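Local coordinates for Alr3699 protein (Nostoc sp., PDB 4XSO) that is of unassigned function but has the two Rossmann-like domains of the GT-B glycosyltransferase class, at residues A[210-215]-A[274-279]; A[185-190]-A[303-308]; A[130-133]-A[139-142]; A[11-16]-A[20-25]. One frame throughout, in Å; residues are numbered along the deposited sequence.

Contact 1: A[210-215]-A[274-279]; sequences GHFSRL and ADIPQL
The end of strand 207-212 runs past the first turn of helix 276-282 with F212 and I276 as the nearest backbone pair, their CA atoms 7.8 Å apart, a separation that a single aromatic ring can bridge. F212 is that ring. Its CB leaves the strand toward the helix, and with CG anti to the carbonyl carbon (chi1 -65°) one side of the ring meets two helical residues a turn apart. The edge at CE2 meets L279 CB at 3.7 Å, close to the ring plane, so the leucine touches with the root of its side chain. I276 approaches obliquely and uses both branches, CG2 and the terminal CD1 each lying 3.9 Å from F212 CD2. F212 and I276 lie alongside, each running counter to the other.

The C-terminal domain has the Rossmann-like layering of the GT-B fold, and here F212 of an inner strand of its parallel sheet packs against one of the flanking helices. V240 on the adjacent strand 235-240 touches F212, I276 and L279 alike, while L197 and L201 of helix 191-201 pack on L279. The helix starts after D275, the centre of an inverse gamma turn, whose backbone O receives L279 N at 3.0 Å. The carboxylate of D275, at the N-cap position, does not cap the helix but forms a salt bridge with R273.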
# COMPACT_ATOMS: atom_id res chain seq x y z
N GLY A 210 27.69 -29.99 23.05
CA GLY A 210 27.02 -29.93 21.77
C GLY A 210 26.67 -28.49 21.43
O GLY A 210 26.24 -27.70 22.30
N HIS A 211 26.82 -28.15 20.15
CA HIS A 211 26.44 -26.87 19.66
C HIS A 211 25.50 -27.12 18.50
O HIS A 211 25.87 -27.84 17.56
CB HIS A 211 27.73 -26.16 19.18
CG HIS A 211 27.57 -24.71 18.92
ND1 HIS A 211 26.89 -24.21 17.82
CD2 HIS A 211 27.96 -23.63 19.63
CE1 HIS A 211 26.89 -22.88 17.87
NE2 HIS A 211 27.51 -22.52 18.97
N PHE A 212 24.31 -26.58 18.53
CA PHE A 212 23.27 -26.97 17.54
C PHE A 212 22.79 -25.75 16.77
O PHE A 212 22.05 -24.96 17.30
CB PHE A 212 22.07 -27.54 18.27
CG PHE A 212 22.39 -28.79 18.98
CD1 PHE A 212 22.94 -28.75 20.22
CD2 PHE A 212 22.20 -29.98 18.38
CE1 PHE A 212 23.29 -29.88 20.86
CE2 PHE A 212 22.57 -31.15 19.00
CZ PHE A 212 23.09 -31.10 20.26
N SER A 213 23.21 -25.58 15.55
CA SER A 213 23.03 -24.28 14.91
C SER A 213 23.51 -24.44 13.46
O SER A 213 24.18 -25.42 13.16
CB SER A 213 23.67 -23.17 15.75
OG SER A 213 24.15 -22.11 14.98
N ARG A 214 23.22 -23.47 12.60
CA ARG A 214 23.87 -23.43 11.31
C ARG A 214 25.25 -22.78 11.57
O ARG A 214 25.46 -22.06 12.54
CB ARG A 214 23.04 -22.62 10.30
CG ARG A 214 22.78 -21.19 10.74
CD ARG A 214 21.75 -20.49 9.85
NE ARG A 214 21.36 -19.22 10.46
CZ ARG A 214 20.43 -19.08 11.40
NH1 ARG A 214 19.72 -20.13 11.83
NH2 ARG A 214 20.20 -17.87 11.90
N LEU A 215 26.19 -23.13 10.74
CA LEU A 215 27.55 -22.71 10.89
C LEU A 215 27.62 -21.29 10.36
O LEU A 215 27.60 -21.06 9.14
CB LEU A 215 28.47 -23.65 10.09
CG LEU A 215 28.39 -25.12 10.49
CD1 LEU A 215 29.24 -25.96 9.53
CD2 LEU A 215 28.83 -25.32 11.93
N ALA A 274 18.19 -34.19 11.85
CA ALA A 274 16.76 -34.08 12.23
C ALA A 274 16.50 -34.50 13.69
O ALA A 274 15.56 -33.98 14.31
CB ALA A 274 15.91 -34.92 11.29
N ASP A 275 17.36 -35.33 14.26
CA ASP A 275 17.17 -35.86 15.64
C ASP A 275 17.88 -34.99 16.76
O ASP A 275 18.74 -35.45 17.54
CB ASP A 275 17.64 -37.28 15.71
CG ASP A 275 19.11 -37.42 15.22
OD1 ASP A 275 19.42 -36.83 14.19
OD2 ASP A 275 19.94 -38.06 15.89
N ILE A 276 17.47 -33.74 16.82
CA ILE A 276 18.09 -32.79 17.69
C ILE A 276 17.89 -33.10 19.14
O ILE A 276 18.82 -33.02 19.90
CB ILE A 276 17.68 -31.35 17.36
CG1 ILE A 276 18.08 -30.97 15.92
CG2 ILE A 276 18.37 -30.42 18.35
CD1 ILE A 276 19.57 -30.89 15.63
N PRO A 277 16.67 -33.48 19.54
CA PRO A 277 16.47 -33.84 20.93
C PRO A 277 17.31 -35.00 21.39
O PRO A 277 17.81 -35.03 22.52
CB PRO A 277 14.95 -34.21 20.97
CG PRO A 277 14.36 -33.42 19.81
CD PRO A 277 15.39 -33.55 18.76
N GLN A 278 17.44 -35.99 20.54
CA GLN A 278 18.23 -37.15 20.87
C GLN A 278 19.74 -36.83 20.99
O GLN A 278 20.42 -37.28 21.91
CB GLN A 278 18.04 -38.23 19.78
CG GLN A 278 16.64 -38.87 19.73
CD GLN A 278 15.56 -37.89 19.33
OE1 GLN A 278 15.76 -37.01 18.44
NE2 GLN A 278 14.37 -38.04 19.93
N LEU A 279 20.25 -36.11 19.99
CA LEU A 279 21.62 -35.60 20.05
C LEU A 279 21.86 -34.81 21.29
O LEU A 279 22.85 -35.03 21.93
CB LEU A 279 21.92 -34.76 18.81
CG LEU A 279 22.11 -35.65 17.60
CD1 LEU A 279 22.01 -34.80 16.34
CD2 LEU A 279 23.44 -36.42 17.62

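Contact 2: A[185-190]-A[303-308]; sequences NLYKTS and AMLCGK
Y187, L305 and C306 account for nearly all of the surface buried here, and the tyrosine has the largest share. Its CB points at the end of helix 298-305 and meets L305 CB at 3.7 Å, while the ring itself leads away from that point. A chi1 of -66° sets the ring beside its own backbone N and turns one face to L305, whose CD1 lies over it, 4.0 Å from Y187 CD2. C306 comes from another direction: its sulfur sits at the ring edge, in the ring plane, with SG 3.9 Å from Y187 CD1. The leucine and the cysteine thus meet the same ring on a face and on an edge, the second being a sulfur-aromatic contact.

The backbones also come close. C306 CA lies 3.4 Å from Y187 O in a nearly straight CA-H...O contact, 163° at the hydrogen. A water lies between the segments, donating to L305 O at 2.7 Å and accepting only a weak bond from K188 NZ; L305 O also accepts from Q361. Just beyond, G307 has positive phi and closes a Schellman motif, with K308 N bonded to A303 O and G307 N to M304 O.

The tyrosine hydroxyl is hydrogen-bonded to E302, on the same helix as L305. Around this junction between the loop leading into helix 191-201 and the end of helix 298-305, P277 and M280 of helix 276-282 touch Y187 and C306 respectively, helix 350-368 packs on L305 through A364 and S365, and V310 of strand 310-313 lies against A303 and M304.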
# COMPACT_ATOMS: atom_id res chain seq x y z
N ASN A 185 7.16 -33.42 25.53
CA ASN A 185 7.42 -34.86 25.45
C ASN A 185 8.27 -35.27 24.27
O ASN A 185 9.02 -36.25 24.36
CB ASN A 185 6.07 -35.62 25.51
CG ASN A 185 5.38 -35.45 26.83
OD1 ASN A 185 6.00 -35.20 27.87
ND2 ASN A 185 4.10 -35.55 26.81
N LEU A 186 8.34 -34.42 23.24
CA LEU A 186 9.32 -34.64 22.21
C LEU A 186 10.76 -34.53 22.69
O LEU A 186 11.66 -34.88 21.97
CB LEU A 186 9.15 -33.72 21.02
CG LEU A 186 7.79 -33.69 20.34
CD1 LEU A 186 7.92 -32.78 19.11
CD2 LEU A 186 7.23 -35.08 20.01
N TYR A 187 10.99 -34.10 23.91
CA TYR A 187 12.35 -33.80 24.31
C TYR A 187 12.84 -34.83 25.34
O TYR A 187 13.88 -34.67 25.96
CB TYR A 187 12.46 -32.34 24.78
CG TYR A 187 12.21 -31.41 23.63
CD1 TYR A 187 13.25 -31.03 22.78
CD2 TYR A 187 10.91 -30.92 23.35
CE1 TYR A 187 13.01 -30.20 21.68
CE2 TYR A 187 10.68 -30.08 22.26
CZ TYR A 187 11.73 -29.71 21.43
OH TYR A 187 11.48 -28.91 20.32
N LYS A 188 12.06 -35.90 25.48
CA LYS A 188 12.42 -36.98 26.40
C LYS A 188 13.08 -38.11 25.57
O LYS A 188 12.54 -38.53 24.54
CB LYS A 188 11.17 -37.49 27.10
CG LYS A 188 10.55 -36.42 27.97
CD LYS A 188 9.19 -36.82 28.47
CE LYS A 188 8.97 -36.28 29.88
NZ LYS A 188 9.16 -34.83 29.92
N THR A 189 14.24 -38.55 26.02
CA THR A 189 14.99 -39.66 25.42
C THR A 189 15.43 -40.68 26.50
O THR A 189 15.87 -40.29 27.55
CB THR A 189 16.24 -39.11 24.67
OG1 THR A 189 15.84 -38.12 23.74
CG2 THR A 189 16.97 -40.23 23.89
N SER A 190 15.26 -41.98 26.23
CA SER A 190 15.64 -43.02 27.20
C SER A 190 17.15 -43.08 27.35
O SER A 190 17.86 -42.87 26.36
CB SER A 190 15.22 -44.42 26.75
OG SER A 190 15.70 -44.71 25.43
N ALA A 303 17.25 -27.50 24.95
CA ALA A 303 18.24 -28.15 25.79
C ALA A 303 17.71 -28.36 27.21
O ALA A 303 17.89 -29.42 27.81
CB ALA A 303 19.50 -27.30 25.78
N MET A 304 17.00 -27.34 27.70
CA MET A 304 16.41 -27.34 29.03
C MET A 304 15.33 -28.44 29.09
O MET A 304 15.27 -29.24 30.01
CB MET A 304 15.84 -25.96 29.35
CG MET A 304 16.88 -24.85 29.51
SD MET A 304 16.19 -23.17 29.80
CE MET A 304 16.41 -23.29 31.49
N LEU A 305 14.48 -28.49 28.09
CA LEU A 305 13.41 -29.51 28.05
C LEU A 305 14.01 -30.86 27.93
O LEU A 305 13.36 -31.86 28.32
CB LEU A 305 12.50 -29.23 26.85
CG LEU A 305 11.57 -28.05 27.00
CD1 LEU A 305 10.97 -27.70 25.65
CD2 LEU A 305 10.50 -28.35 28.00
N CYS A 306 15.24 -30.97 27.38
CA CYS A 306 15.87 -32.28 27.32
C CYS A 306 16.48 -32.60 28.66
O CYS A 306 17.14 -33.61 28.83
CB CYS A 306 16.96 -32.40 26.26
SG CYS A 306 16.45 -32.27 24.56
N GLY A 307 16.32 -31.72 29.63
CA GLY A 307 16.95 -32.00 30.88
C GLY A 307 18.46 -31.91 30.85
O GLY A 307 19.08 -32.65 31.54
N LYS A 308 19.04 -31.01 30.09
CA LYS A 308 20.50 -30.91 30.00
C LYS A 308 21.04 -29.62 30.60
O LYS A 308 20.37 -28.59 30.62
CB LYS A 308 20.93 -30.96 28.53
CG LYS A 308 20.72 -32.34 27.91
CD LYS A 308 21.55 -33.29 28.77
CE LYS A 308 21.82 -34.60 28.19
NZ LYS A 308 22.57 -35.36 29.20
O HOH W 1 10.72 -32.44 28.41

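Contact 3: A[130-133]-A[139-142]; sequences LSPE and NLRV
L140 reaches from the first turns of helix 137-150 to the loop that leads into it, and apolar contact carries the meeting. Its two methyls divide the work. CD2 turns to the side chain of L130, touching L130 CD2 at 3.8 Å and L130 CB at 4.0 Å. The two leucines run past one another in opposite directions. The other methyl, CD1, is directed at the proline and lies 4.2 Å from P132 CD, a looser touch at the exposed border of the contact.

A second group of contacts joins this same methyl to main-chain atoms. L140 CD1 is 3.7 Å from L130 O and equally far from P132 N. The carbonyl carbon S131 C is a little more distant, 4.0 Å from L140 CD1. The leucine end therefore fits against the peptide links from L130 to P132, and no hydrogen bond crosses between the segments. In fold terms, the loop follows strand 122-126 of the seven-stranded parallel sheet in the N-terminal Rossmann-like domain, and it lies against the early part of the helix it leads into.

Polar bonding instead shapes the loop from within. S131 turns its CB away from the helix, and its OG accepts from E133 N at 2.9 Å, with 155° at the hydrogen. This ST turn brackets the proline that borders L140. Beyond the pair, Q105 of helix 105-118 touches L130 and N139. The second subunit reaches the helix too: L80 of that chain packs on N139, and its I117 on V142.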
# COMPACT_ATOMS: atom_id res chain seq x y z
N LEU A 130 14.30 -5.30 17.00
CA LEU A 130 14.28 -4.20 16.06
C LEU A 130 15.48 -3.25 16.31
O LEU A 130 15.32 -2.14 16.75
CB LEU A 130 12.96 -3.45 16.19
CG LEU A 130 11.83 -4.31 15.64
CD1 LEU A 130 10.49 -3.71 15.91
CD2 LEU A 130 12.01 -4.52 14.15
N SER A 131 16.68 -3.76 16.09
CA SER A 131 17.88 -2.94 16.34
C SER A 131 18.33 -2.20 15.08
O SER A 131 18.37 -2.76 13.98
CB SER A 131 19.02 -3.80 16.92
OG SER A 131 20.30 -3.24 16.68
N PRO A 132 18.70 -0.92 15.24
CA PRO A 132 19.31 -0.20 14.13
C PRO A 132 20.66 -0.75 13.67
O PRO A 132 21.17 -0.28 12.68
CB PRO A 132 19.46 1.26 14.65
CG PRO A 132 18.92 1.29 16.02
CD PRO A 132 18.69 -0.13 16.48
N GLU A 133 21.22 -1.73 14.38
CA GLU A 133 22.41 -2.44 13.88
C GLU A 133 22.09 -3.50 12.84
O GLU A 133 22.95 -3.84 12.03
CB GLU A 133 23.17 -3.05 15.04
CG GLU A 133 24.46 -3.73 14.62
CD GLU A 133 25.57 -2.74 14.15
OE1 GLU A 133 25.35 -1.48 14.11
OE2 GLU A 133 26.68 -3.27 13.82
N ASN A 139 13.28 0.97 7.40
CA ASN A 139 12.46 -0.19 7.72
C ASN A 139 11.94 -0.11 9.15
O ASN A 139 10.80 -0.43 9.38
CB ASN A 139 13.22 -1.52 7.48
CG ASN A 139 13.41 -1.82 6.01
OD1 ASN A 139 14.53 -1.88 5.47
ND2 ASN A 139 12.30 -2.00 5.34
N LEU A 140 12.77 0.34 10.08
CA LEU A 140 12.35 0.42 11.48
C LEU A 140 11.25 1.44 11.69
O LEU A 140 10.26 1.14 12.38
CB LEU A 140 13.50 0.78 12.42
CG LEU A 140 14.59 -0.25 12.64
CD1 LEU A 140 15.42 0.21 13.84
CD2 LEU A 140 14.07 -1.66 12.84
N ARG A 141 11.47 2.64 11.17
CA ARG A 141 10.47 3.70 11.25
C ARG A 141 9.11 3.26 10.65
O ARG A 141 8.07 3.50 11.21
CB ARG A 141 10.95 5.00 10.54
CG ARG A 141 11.97 5.89 11.26
CD ARG A 141 11.83 5.84 12.78
NE ARG A 141 12.46 6.97 13.47
CZ ARG A 141 13.72 7.02 13.90
NH1 ARG A 141 14.58 6.00 13.72
NH2 ARG A 141 14.13 8.12 14.51
N VAL A 142 9.15 2.62 9.50
CA VAL A 142 7.96 2.21 8.78
C VAL A 142 7.24 1.14 9.60
O VAL A 142 6.08 1.28 9.92
CB VAL A 142 8.33 1.73 7.37
CG1 VAL A 142 7.16 0.99 6.70
CG2 VAL A 142 8.68 2.94 6.53

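Contact 4: A[11-16]-A[20-25]; sequences FLDQSG and GAELCL
With CG anti to the backbone N in both, D13 (chi1 -172°) and L25 extend from the strand and the helix toward each other, while E22 bends at its second torsion to bring its carboxylate across that of D13. The side chains of D13 and E22 cross at about a right angle, and their carboxylate planes are 77° apart. E22 OE2 stands 2.8 Å from D13 OD1. S15 completes the approach, its CB 3.6 Å from E22 OE2.

D13 OD1 is also gripped from its own side: S15 N donates to it at 3.1 Å, nearly along the C-O axis, forming an Asx turn that holds the carboxylate against the loop. D13 OD2 accepts from N103, which also bonds A21 O and so links strand end and helix.

L25 supplies the apolar half. Its CD1 lies 3.5 Å from F11 CD1, obliquely to the ring, and its CD2 is 3.9 Å from D13 CB.

Strand 9-13 and helix 20-29 are the first two elements of a beta-alpha-beta unit completed by strand 36-40, the local segments being nearly antiparallel at 161°. V38 of that third element packs on F11 and L25, and Y101 of strand 99-102, at the other side of strand 9-13, meets F11 edge-to-face.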
# COMPACT_ATOMS: atom_id res chain seq x y z
N PHE A 11 -2.73 -15.52 8.12
CA PHE A 11 -1.36 -15.39 8.62
C PHE A 11 -0.59 -14.97 7.42
O PHE A 11 -0.86 -15.48 6.31
CB PHE A 11 -0.77 -16.72 9.15
CG PHE A 11 -1.42 -17.26 10.40
CD1 PHE A 11 -1.04 -16.80 11.66
CD2 PHE A 11 -2.41 -18.25 10.32
CE1 PHE A 11 -1.62 -17.29 12.81
CE2 PHE A 11 -2.89 -18.83 11.49
CZ PHE A 11 -2.55 -18.32 12.72
N LEU A 12 0.34 -14.05 7.64
CA LEU A 12 1.21 -13.58 6.60
C LEU A 12 2.65 -13.64 7.00
O LEU A 12 3.06 -13.28 8.12
CB LEU A 12 0.88 -12.10 6.26
CG LEU A 12 -0.43 -11.78 5.61
CD1 LEU A 12 -0.57 -10.25 5.48
CD2 LEU A 12 -0.47 -12.46 4.24
N ASP A 13 3.49 -14.07 6.07
CA ASP A 13 4.89 -14.23 6.41
C ASP A 13 5.76 -14.04 5.15
O ASP A 13 5.50 -14.62 4.12
CB ASP A 13 5.12 -15.57 7.10
CG ASP A 13 6.54 -15.72 7.67
OD1 ASP A 13 7.53 -15.61 6.89
OD2 ASP A 13 6.68 -16.05 8.89
N GLN A 14 6.81 -13.21 5.24
CA GLN A 14 7.48 -12.78 4.01
C GLN A 14 8.36 -13.87 3.40
O GLN A 14 8.66 -13.83 2.21
CB GLN A 14 8.36 -11.53 4.25
CG GLN A 14 9.67 -11.86 4.93
CD GLN A 14 10.27 -10.61 5.64
OE1 GLN A 14 9.57 -9.83 6.27
NE2 GLN A 14 11.56 -10.45 5.53
N SER A 15 8.75 -14.85 4.19
CA SER A 15 9.74 -15.83 3.74
C SER A 15 9.23 -17.19 3.24
O SER A 15 8.33 -17.80 3.83
CB SER A 15 10.75 -16.08 4.86
OG SER A 15 11.88 -16.76 4.34
N GLY A 16 9.88 -17.66 2.17
CA GLY A 16 9.84 -19.06 1.71
C GLY A 16 10.73 -20.05 2.47
O GLY A 16 10.65 -21.25 2.21
N GLY A 20 13.51 -19.10 12.25
CA GLY A 20 12.90 -19.29 13.57
C GLY A 20 11.42 -18.88 13.63
O GLY A 20 10.59 -19.62 14.15
N ALA A 21 11.12 -17.74 13.04
CA ALA A 21 9.79 -17.20 13.03
C ALA A 21 8.79 -18.14 12.26
O ALA A 21 7.67 -18.32 12.67
CB ALA A 21 9.82 -15.82 12.42
N GLU A 22 9.25 -18.74 11.18
CA GLU A 22 8.42 -19.59 10.34
C GLU A 22 8.07 -20.90 11.08
O GLU A 22 6.90 -21.31 11.14
CB GLU A 22 9.13 -19.81 9.01
CG GLU A 22 9.17 -18.59 8.13
CD GLU A 22 10.11 -17.44 8.61
OE1 GLU A 22 11.19 -17.69 9.20
OE2 GLU A 22 9.78 -16.26 8.34
N LEU A 23 9.06 -21.51 11.72
CA LEU A 23 8.85 -22.69 12.55
C LEU A 23 7.90 -22.40 13.67
O LEU A 23 7.03 -23.24 14.00
CB LEU A 23 10.21 -23.20 13.14
CG LEU A 23 11.35 -23.60 12.16
CD1 LEU A 23 12.62 -24.02 12.90
CD2 LEU A 23 10.91 -24.70 11.21
N CYS A 24 8.06 -21.24 14.32
CA CYS A 24 7.12 -20.86 15.38
C CYS A 24 5.69 -20.72 14.80
O CYS A 24 4.72 -21.12 15.44
CB CYS A 24 7.56 -19.58 16.11
SG CYS A 24 6.57 -19.11 17.56
N LEU A 25 5.57 -20.18 13.59
CA LEU A 25 4.28 -20.01 12.93
C LEU A 25 3.60 -21.37 12.65
O LEU A 25 2.39 -21.48 12.78
CB LEU A 25 4.46 -19.17 11.67
CG LEU A 25 3.16 -18.85 10.86
CD1 LEU A 25 2.23 -18.02 11.70
CD2 LEU A 25 3.45 -18.13 9.54

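From the N terminus, contact 4 closes first, a short loop between strand 9-13 and helix 20-29, and contact 3 follows with another between the loop after strand 122-126 and helix 137-150. Both belong to the N-terminal Rossmann-like half, their centres about 19 Å apart. Contact 2 then opens before helix 191-201 and closes only after 112 intervening residues; contact 1 opens and closes within that span, so the two nest. They touch directly, P277 CB meeting L186 O at 3.5 Å. Contact 1 ties strand 207-212 to helix 276-282, and contact 2 ties the loop before helix 191-201 to the end of helix 298-305. None cross.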